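Side-chain contacts in acetyl-CoA acetyltransferase (Elizabethkingia anophelis NUHP1, PDB 6BN2), which probably catalyses the reversible condensation of two acetyl-CoA molecules into acetoacetyl-CoA, as an acetyl-CoA C-acetyltransferase of the thiolase family: residues I177-Q182 against A251-T256; A184-S189 against A326-G331. All blocks are in the same frame, centred on the assembly; numbering follows the deposited sequence.

Contact 1 of 2, residues I177-Q182 against A251-T256. With CA (calcium ion), chain B.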
loop_
_atom_site.group_PDB
_atom_site.type_symbol
_atom_site.label_atom_id
_atom_site.label_comp_id
_atom_site.label_asym_id
_atom_site.label_seq_id
_atom_site.Cartn_x
_atom_site.Cartn_y
_atom_site.Cartn_z
ATOM N N ILE A 177 -0.443 -24.502 24.563
ATOM C CA ILE A 177 -1.452 -24.970 23.622
ATOM C C ILE A 177 -0.886 -26.198 22.928
ATOM O O ILE A 177 0.117 -26.106 22.216
ATOM C CB ILE A 177 -1.826 -23.879 22.615
ATOM C CG1 ILE A 177 -2.369 -22.666 23.391
ATOM C CG2 ILE A 177 -2.840 -24.431 21.614
ATOM C CD1 ILE A 177 -2.447 -21.387 22.580
ATOM N N THR A 178 -1.515 -27.344 23.141
ATOM C CA THR A 178 -0.928 -28.613 22.738
ATOM C C THR A 178 -1.279 -28.969 21.296
ATOM O O THR A 178 -2.182 -28.401 20.682
ATOM C CB THR A 178 -1.401 -29.734 23.665
ATOM O OG1 THR A 178 -2.808 -29.947 23.482
ATOM C CG2 THR A 178 -1.137 -29.381 25.125
ATOM N N ARG A 179 -0.553 -29.963 20.773
ATOM C CA ARG A 179 -0.875 -30.541 19.469
ATOM C C ARG A 179 -2.328 -31.002 19.411
ATOM O O ARG A 179 -3.044 -30.731 18.437
ATOM C CB ARG A 179 0.084 -31.705 19.188
ATOM C CG ARG A 179 -0.377 -32.708 18.126
ATOM C CD ARG A 179 -0.356 -32.061 16.757
ATOM N NE ARG A 179 -0.752 -32.977 15.681
ATOM C CZ ARG A 179 0.092 -33.757 15.013
ATOM N NH1 ARG A 179 1.385 -33.772 15.328
ATOM N NH2 ARG A 179 -0.352 -34.527 14.031
ATOM N N GLU A 180 -2.781 -31.706 20.453
ATOM C CA GLU A 180 -4.148 -32.219 20.453
ATOM C C GLU A 180 -5.168 -31.088 20.433
ATOM O O GLU A 180 -6.194 -31.181 19.747
ATOM C CB GLU A 180 -4.373 -33.118 21.671
ATOM C CG GLU A 180 -3.612 -34.443 21.628
ATOM C CD GLU A 180 -2.115 -34.327 21.937
ATOM O OE1 GLU A 180 -1.642 -33.249 22.384
ATOM O OE2 GLU A 180 -1.407 -35.339 21.729
ATOM N N GLU A 181 -4.903 -30.008 21.176
ATOM C CA GLU A 181 -5.835 -28.882 21.173
ATOM C C GLU A 181 -5.869 -28.196 19.816
ATOM O O GLU A 181 -6.944 -27.804 19.343
ATOM C CB GLU A 181 -5.464 -27.883 22.274
ATOM C CG GLU A 181 -5.713 -28.440 23.677
ATOM C CD GLU A 181 -4.966 -27.690 24.781
ATOM O OE1 GLU A 181 -4.125 -26.805 24.479
ATOM O OE2 GLU A 181 -5.211 -27.997 25.967
ATOM N N GLN A 182 -4.703 -28.031 19.180
ATOM C CA GLN A 182 -4.664 -27.424 17.854
ATOM C C GLN A 182 -5.401 -28.285 16.838
ATOM O O GLN A 182 -6.117 -27.768 15.971
ATOM C CB GLN A 182 -3.214 -27.209 17.425
ATOM C CG GLN A 182 -2.508 -26.164 18.265
ATOM C CD GLN A 182 -1.041 -26.042 17.927
ATOM O OE1 GLN A 182 -0.669 -25.960 16.756
ATOM N NE2 GLN A 182 -0.197 -26.025 18.950
ATOM N N ALA A 251 0.530 -29.354 8.665
ATOM C CA ALA A 251 -0.105 -28.838 7.457
ATOM C C ALA A 251 -1.613 -28.730 7.620
ATOM O O ALA A 251 -2.247 -27.887 6.976
ATOM C CB ALA A 251 0.232 -29.728 6.256
ATOM N N ALA A 252 -2.208 -29.574 8.466
ATOM C CA ALA A 252 -3.655 -29.557 8.643
ATOM C C ALA A 252 -4.132 -28.528 9.648
ATOM O O ALA A 252 -5.250 -28.025 9.507
ATOM C CB ALA A 252 -4.165 -30.928 9.091
ATOM N N ASN A 253 -3.348 -28.225 10.682
ATOM C CA ASN A 253 -3.823 -27.274 11.684
ATOM C C ASN A 253 -3.247 -25.879 11.480
ATOM O O ASN A 253 -3.603 -24.953 12.217
ATOM C CB ASN A 253 -3.585 -27.822 13.119
ATOM C CG ASN A 253 -2.109 -27.892 13.530
ATOM O OD1 ASN A 253 -1.287 -27.083 13.105
ATOM N ND2 ASN A 253 -1.790 -28.841 14.416
ATOM N N ALA A 254 -2.417 -25.701 10.457
ATOM C CA ALA A 254 -2.043 -24.392 9.946
ATOM C C ALA A 254 -2.952 -24.050 8.776
ATOM O O ALA A 254 -3.540 -24.930 8.144
ATOM C CB ALA A 254 -0.585 -24.393 9.485
ATOM N N SER A 255 -3.078 -22.762 8.486
ATOM C CA SER A 255 -3.785 -22.381 7.278
ATOM C C SER A 255 -2.950 -22.756 6.055
ATOM O O SER A 255 -1.788 -23.170 6.153
ATOM C CB SER A 255 -4.109 -20.882 7.280
ATOM O OG SER A 255 -2.933 -20.085 7.289
ATOM N N THR A 256 -3.550 -22.597 4.896
ATOM C CA THR A 256 -2.918 -22.921 3.635
ATOM C C THR A 256 -2.609 -21.634 2.886
ATOM O O THR A 256 -2.947 -20.535 3.339
ATOM C CB THR A 256 -3.839 -23.812 2.811
ATOM O OG1 THR A 256 -5.149 -23.233 2.833
ATOM C CG2 THR A 256 -3.882 -25.212 3.411
HETATM CA CA CA B . -5.038 -26.556 6.948
HETATM O O HOH W 1 -1.667 -24.476 14.703
HETATM O O HOH W 2 -6.699 -26.215 5.446
#
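Gln-182 and Asn-253 carry this contact, with 6.2 Å between the CA atoms of Gln-182 and Asn-253. The van der Waals part is made by the aliphatic root of the glutamine: Gln-182 CB lies 3.7 Å from Asn-253 ND2, while Asn-253 CB faces Gln-182 O. The two amide planes are turned 48° against each other, which argues against stacking, and the 3.9 Å from Gln-182 OE1 to Asn-253 ND2 is too long for a direct bond. Farther out, Arg-179 CD comes within 4.2 Å of Asn-253 ND2, a loose touch.

The polar link is indirect. Water 1 donates to Gln-182 OE1 at 2.7 Å and to Asn-253 OD1 at 3.1 Å, though other acceptors nearby may compete for its protons. With CG beside its own backbone N (chi1 -67°) and an extended chain beyond, Gln-182 carries its amide back to the loop residue ahead of the N-cap, Ile-177. There NE2 bonds Ile-177 O at 3.3 Å; the acceptor oxygen lies almost in the glutamine's amide plane, but NE2 stands 58° above the plane of that carbonyl.

Asn-253 is gripped from its own loop, where Thr-250 N donates to OD1 and ND2 donates to Thr-248 O, and from the helix, where ND2 donates to Asp-183 OD1. The other oxygen of Asp-183 forms a salt bridge with Arg-179 NE, tying both sides of the contact to one carboxylate.

Thr-178 and Glu-181 close the helix start with a capping box, Glu-181 N reaching Thr-178 OG1 and Thr-178 N returning to Glu-181 OE1. One residue on from Asn-253, Ala-254 O binds calcium at 2.5 Å, in a site that includes Ala-252, Tyr-190 OH and water 2. The contact therefore joins a capped helix N-terminus to a calcium-binding loop of this thiolase.

Contact 2 of 2, residues A184-S189 against A326-G331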
loop_
_atom_site.group_PDB
_atom_site.type_symbol
_atom_site.label_atom_id
_atom_site.label_comp_id
_atom_site.label_asym_id
_atom_site.label_seq_id
_atom_site.Cartn_x
_atom_site.Cartn_y
_atom_site.Cartn_z
ATOM N N ALA A 184 -7.885 -30.376 17.463
ATOM C CA ALA A 184 -9.318 -30.285 17.730
ATOM C C ALA A 184 -9.886 -28.976 17.202
ATOM O O ALA A 184 -10.991 -28.951 16.643
ATOM C CB ALA A 184 -9.587 -30.431 19.231
ATOM N N PHE A 185 -9.144 -27.875 17.369
ATOM C CA PHE A 185 -9.571 -26.598 16.807
ATOM C C PHE A 185 -9.676 -26.680 15.290
ATOM O O PHE A 185 -10.652 -26.195 14.697
ATOM C CB PHE A 185 -8.591 -25.489 17.235
ATOM C CG PHE A 185 -8.937 -24.105 16.709
ATOM C CD1 PHE A 185 -9.566 -23.178 17.530
ATOM C CD2 PHE A 185 -8.617 -23.732 15.405
ATOM C CE1 PHE A 185 -9.882 -21.904 17.067
ATOM C CE2 PHE A 185 -8.935 -22.467 14.929
ATOM C CZ PHE A 185 -9.565 -21.547 15.771
ATOM N N ALA A 186 -8.674 -27.290 14.642
ATOM C CA ALA A 186 -8.685 -27.393 13.187
ATOM C C ALA A 186 -9.881 -28.206 12.713
ATOM O O ALA A 186 -10.594 -27.798 11.791
ATOM C CB ALA A 186 -7.381 -28.020 12.687
ATOM N N ILE A 187 -10.115 -29.358 13.346
ATOM C CA ILE A 187 -11.255 -30.190 12.981
ATOM C C ILE A 187 -12.549 -29.408 13.142
ATOM O O ILE A 187 -13.442 -29.473 12.288
ATOM C CB ILE A 187 -11.257 -31.481 13.818
ATOM C CG1 ILE A 187 -10.149 -32.410 13.324
ATOM C CG2 ILE A 187 -12.628 -32.155 13.758
ATOM C CD1 ILE A 187 -9.935 -33.618 14.189
ATOM N N GLN A 188 -12.660 -28.628 14.217
ATOM C CA GLN A 188 -13.855 -27.809 14.387
ATOM C C GLN A 188 -13.992 -26.786 13.260
ATOM O O GLN A 188 -15.097 -26.545 12.767
ATOM C CB GLN A 188 -13.828 -27.127 15.754
ATOM C CG GLN A 188 -15.012 -26.208 16.008
ATOM C CD GLN A 188 -15.394 -26.156 17.480
ATOM O OE1 GLN A 188 -15.944 -27.113 18.028
ATOM N NE2 GLN A 188 -15.094 -25.041 18.126
ATOM N N SER A 189 -12.879 -26.179 12.825
ATOM C CA SER A 189 -12.968 -25.224 11.724
ATOM C C SER A 189 -13.435 -25.905 10.435
ATOM O O SER A 189 -14.303 -25.379 9.726
ATOM C CB SER A 189 -11.613 -24.533 11.523
ATOM O OG SER A 189 -11.695 -23.508 10.545
ATOM N N ALA A 326 -4.761 -17.760 11.124
ATOM C CA ALA A 326 -3.500 -17.999 10.424
ATOM C C ALA A 326 -2.938 -19.367 10.790
ATOM O O ALA A 326 -2.385 -20.077 9.939
ATOM C CB ALA A 326 -2.498 -16.886 10.742
ATOM N N PHE A 327 -3.098 -19.758 12.052
ATOM C CA PHE A 327 -2.783 -21.078 12.578
ATOM C C PHE A 327 -3.837 -21.398 13.629
ATOM O O PHE A 327 -4.386 -20.485 14.261
ATOM C CB PHE A 327 -1.390 -21.126 13.243
ATOM C CG PHE A 327 -0.258 -20.759 12.321
ATOM C CD1 PHE A 327 0.423 -21.745 11.626
ATOM C CD2 PHE A 327 0.117 -19.432 12.154
ATOM C CE1 PHE A 327 1.463 -21.422 10.775
ATOM C CE2 PHE A 327 1.156 -19.094 11.294
ATOM C CZ PHE A 327 1.825 -20.090 10.600
ATOM N N SER A 328 -4.113 -22.688 13.825
ATOM C CA SER A 328 -5.019 -23.060 14.910
ATOM C C SER A 328 -4.515 -22.514 16.241
ATOM O O SER A 328 -5.307 -22.083 17.093
ATOM C CB SER A 328 -5.176 -24.578 14.990
ATOM O OG SER A 328 -5.864 -25.092 13.850
ATOM N N VAL A 329 -3.193 -22.508 16.435
ATOM C CA VAL A 329 -2.674 -22.024 17.713
ATOM C C VAL A 329 -2.961 -20.543 17.897
ATOM O O VAL A 329 -3.187 -20.089 19.024
ATOM C CB VAL A 329 -1.169 -22.330 17.847
ATOM C CG1 VAL A 329 -0.347 -21.582 16.782
ATOM C CG2 VAL A 329 -0.682 -22.001 19.277
ATOM N N VAL A 330 -2.977 -19.767 16.813
ATOM C CA VAL A 330 -3.310 -18.348 16.919
ATOM C C VAL A 330 -4.761 -18.175 17.346
ATOM O O VAL A 330 -5.076 -17.375 18.237
ATOM C CB VAL A 330 -3.008 -17.630 15.593
ATOM C CG1 VAL A 330 -3.594 -16.208 15.582
ATOM C CG2 VAL A 330 -1.498 -17.605 15.371
ATOM N N GLY A 331 -5.667 -18.943 16.738
ATOM C CA GLY A 331 -7.061 -18.864 17.147
ATOM C C GLY A 331 -7.227 -19.211 18.611
ATOM O O GLY A 331 -7.886 -18.490 19.371
#
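Phe-185 packs its ring against the first turn of helix 328-338, and the geometry is that of van der Waals packing of a ring against a polar helix turn. The carbonyl oxygen of Ser-328 stands over the centre of one ring face, 4.0 Å above the plane. Phe-185 CD2 meets Ser-328 OG at 3.4 Å and Ser-328 CB at 3.6 Å. At the tip of the ring, Phe-185 CZ reaches Gly-331 CA at 3.9 Å, an oblique approach in which bare glycine backbone is the partner. A chi1 of -180°, with CG opposite the backbone N, sends the phenyl ring across to this turn.

Ala-186 adds a smaller methyl contact, its CB lying 3.5 Å from Ser-328 OG. That hydroxyl is thus flanked by carbon from both Phe-185 and Ala-186, while its hydrogen-bonding partner, Asn-253 O, lies outside the pair of helices; Gln-182 O is a weak second one. Val-352 of helix 351-354 touches Ala-186 and Ser-328 too.

Backbone bonding orders the turn that the ring meets: Phe-327 holds the N-cap position, and Gly-331 N bonds Phe-327 O at 3.2 Å. Chemically, the join between the two helices here rests on van der Waals packing, including an oxygen over a ring face that is no hydrogen bond, and the buried serine spends its polarity on Asn-253 O.

Contacts 1 and 2 are neighbours, their centres about 6 Å apart, and both use helix 179-198: 177-182 covers its N-cap and first residues and 184-189 the following turns. Along the chain the order is 177-182, 184-189, 251-256, 326-331, so the segments alternate and the two contacts cross. Their partner segments also touch each other. Backbone hydrogen bonds pair Asn-253 with Ser-328 and Ser-255 with Ala-326, and Ser-255 OG lies 2.7 Å from Ala-326 O, a probable hydrogen bond. The calcium-binding loop thus packs with helix 179-198 and the start of helix 328-338, linking the N-terminal and C-terminal thiolase family regions.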